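Long-range contact in serine protease pet (Escherichia coli, PDB 4OM9), which is a secreted autotransporter enterotoxin and serine protease of enteroaggregative E. coli, probably cleaving host proteins such as alpha-fodrin: residues T98-S103 with Y241-D246. Numbering follows the deposited sequence.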
loop_
_atom_site.group_PDB
_atom_site.type_symbol
_atom_site.label_atom_id
_atom_site.label_comp_id
_atom_site.label_asym_id
_atom_site.label_seq_id
_atom_site.Cartn_x
_atom_site.Cartn_y
_atom_site.Cartn_z
ATOM N N THR A 98 47.807 3.041 4.493
ATOM C CA THR A 98 48.359 3.898 5.521
ATOM C C THR A 98 48.807 3.030 6.687
ATOM O O THR A 98 48.251 1.952 6.892
ATOM C CB THR A 98 47.299 4.939 5.947
ATOM O OG1 THR A 98 47.837 6.263 5.881
ATOM C CG2 THR A 98 46.736 4.655 7.330
ATOM N N GLY A 99 49.820 3.473 7.432
ATOM C CA GLY A 99 50.338 2.720 8.566
ATOM C C GLY A 99 49.266 2.356 9.594
ATOM O O GLY A 99 49.366 1.353 10.309
ATOM N N ASN A 100 48.228 3.177 9.661
ATOM C CA ASN A 100 47.095 2.919 10.528
ATOM C C ASN A 100 46.070 1.942 9.899
ATOM O O ASN A 100 44.960 1.789 10.435
ATOM C CB ASN A 100 46.411 4.244 10.887
ATOM C CG ASN A 100 45.689 4.194 12.236
ATOM O OD1 ASN A 100 46.162 3.575 13.203
ATOM N ND2 ASN A 100 44.540 4.862 12.301
ATOM N N ASP A 101 46.455 1.315 8.771
ATOM C CA ASP A 101 45.724 0.187 8.154
ATOM C C ASP A 101 44.566 0.695 7.296
ATOM O O ASP A 101 43.653 -0.052 6.929
ATOM C CB ASP A 101 45.230 -0.804 9.230
ATOM C CG ASP A 101 44.602 -2.073 8.653
ATOM O OD1 ASP A 101 45.005 -2.522 7.567
ATOM O OD2 ASP A 101 43.692 -2.638 9.310
ATOM N N PHE A 102 44.621 1.974 6.946
ATOM C CA PHE A 102 43.576 2.552 6.130
ATOM C C PHE A 102 43.797 2.172 4.665
ATOM O O PHE A 102 44.939 2.084 4.201
ATOM C CB PHE A 102 43.533 4.069 6.300
ATOM C CG PHE A 102 42.551 4.740 5.397
ATOM C CD1 PHE A 102 41.186 4.707 5.682
ATOM C CD2 PHE A 102 42.984 5.386 4.243
ATOM C CE1 PHE A 102 40.272 5.317 4.845
ATOM C CE2 PHE A 102 42.078 6.002 3.384
ATOM C CZ PHE A 102 40.714 5.963 3.675
ATOM N N SER A 103 42.699 1.953 3.941
ATOM C CA SER A 103 42.777 1.661 2.520
ATOM C C SER A 103 41.686 2.363 1.721
ATOM O O SER A 103 40.504 2.143 1.953
ATOM C CB SER A 103 42.702 0.156 2.274
ATOM O OG SER A 103 42.788 -0.119 0.876
ATOM N N TYR A 241 38.302 -2.327 17.163
ATOM C CA TYR A 241 39.019 -1.132 16.779
ATOM C C TYR A 241 38.685 -0.753 15.351
ATOM O O TYR A 241 38.659 -1.597 14.463
ATOM C CB TYR A 241 40.524 -1.333 16.965
ATOM C CG TYR A 241 40.825 -1.668 18.393
ATOM C CD1 TYR A 241 40.636 -2.962 18.867
ATOM C CD2 TYR A 241 41.231 -0.692 19.288
ATOM C CE1 TYR A 241 40.875 -3.284 20.171
ATOM C CE2 TYR A 241 41.469 -1.011 20.609
ATOM C CZ TYR A 241 41.292 -2.312 21.036
ATOM O OH TYR A 241 41.517 -2.667 22.347
ATOM N N VAL A 242 38.404 0.531 15.167
ATOM C CA VAL A 242 38.116 1.086 13.866
ATOM C C VAL A 242 39.222 2.016 13.389
ATOM O O VAL A 242 39.591 2.973 14.081
ATOM C CB VAL A 242 36.809 1.868 13.873
ATOM C CG1 VAL A 242 36.404 2.204 12.444
ATOM C CG2 VAL A 242 35.712 1.074 14.596
ATOM N N THR A 243 39.741 1.734 12.198
ATOM C CA THR A 243 40.639 2.668 11.523
ATOM C C THR A 243 39.826 3.872 11.082
ATOM O O THR A 243 38.926 3.740 10.272
ATOM C CB THR A 243 41.334 2.018 10.315
ATOM O OG1 THR A 243 42.240 1.015 10.789
ATOM C CG2 THR A 243 42.098 3.054 9.484
ATOM N N PRO A 244 40.120 5.044 11.652
ATOM C CA PRO A 244 39.372 6.267 11.354
ATOM C C PRO A 244 39.485 6.631 9.890
ATOM O O PRO A 244 40.603 6.597 9.350
ATOM C CB PRO A 244 40.050 7.326 12.230
ATOM C CG PRO A 244 40.784 6.542 13.288
ATOM C CD PRO A 244 41.223 5.290 12.598
ATOM N N PHE A 245 38.370 6.981 9.255
ATOM C CA PHE A 245 38.414 7.366 7.842
ATOM C C PHE A 245 39.440 8.461 7.575
ATOM O O PHE A 245 39.509 9.443 8.309
ATOM C CB PHE A 245 37.050 7.853 7.341
ATOM C CG PHE A 245 37.127 8.524 5.994
ATOM C CD1 PHE A 245 37.174 7.768 4.838
ATOM C CD2 PHE A 245 37.202 9.906 5.890
ATOM C CE1 PHE A 245 37.267 8.380 3.593
ATOM C CE2 PHE A 245 37.287 10.517 4.662
ATOM C CZ PHE A 245 37.321 9.755 3.508
ATOM N N ASP A 246 40.200 8.317 6.495
ATOM C CA ASP A 246 41.331 9.223 6.235
ATOM C C ASP A 246 41.156 9.998 4.921
ATOM O O ASP A 246 41.410 9.474 3.846
ATOM C CB ASP A 246 42.635 8.419 6.227
ATOM C CG ASP A 246 43.865 9.258 5.887
ATOM O OD1 ASP A 246 43.771 10.471 5.591
ATOM O OD2 ASP A 246 44.963 8.677 5.921
HETATM O O HOH W 1 43.546 6.256 10.109
#
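Phe-102 lays one ring face against Asp-246, whose CB stands 3.6 Å from the ring centroid and only 11° off the normal. Over that face also lies the Asp-246 backbone N, 3.4 Å from Phe-102 CE1. The Asp-246 carboxylate plane is turned 45° from the ring. Asp-246 is the N-cap residue of helix 247-255: its side chain caps a backbone N of the helix, and OD2 also hydrogen-bonds Thr-249 OG1. Phe-245 completes the aromatic packing: Phe-102 presents its edge to the Phe-245 face in an offset edge-to-face pair, with centroids 5.8 Å apart and planes at 85°. Thr-243 reaches the other segment with both branches. OG1 donates to Asn-100 O at 2.9 Å, nearly in line with the carbonyl bond, while CG2, anti to the Thr-243 backbone N, lies near the plane of the Phe-102 ring, 3.6 Å from Phe-102 CB. The two segments belong to the separate antiparallel sheets of a chymotrypsin-like protease domain, so this packing joins its two halves. Asp-101, whose CB lies beside Thr-243 OG1, has its OD2 hydrogen-bonded to His-229 ND1 and its OD1 to His-72 N, consistent with the position of the triad aspartate in clan PA proteases. On the side of Pro-244, Asn-100 ND2 comes within 3.4 Å of Pro-244 CD and donates to a water that in turn donates to Pro-244 O; Asn-100 OD1 is bonded by Lys-190 NZ.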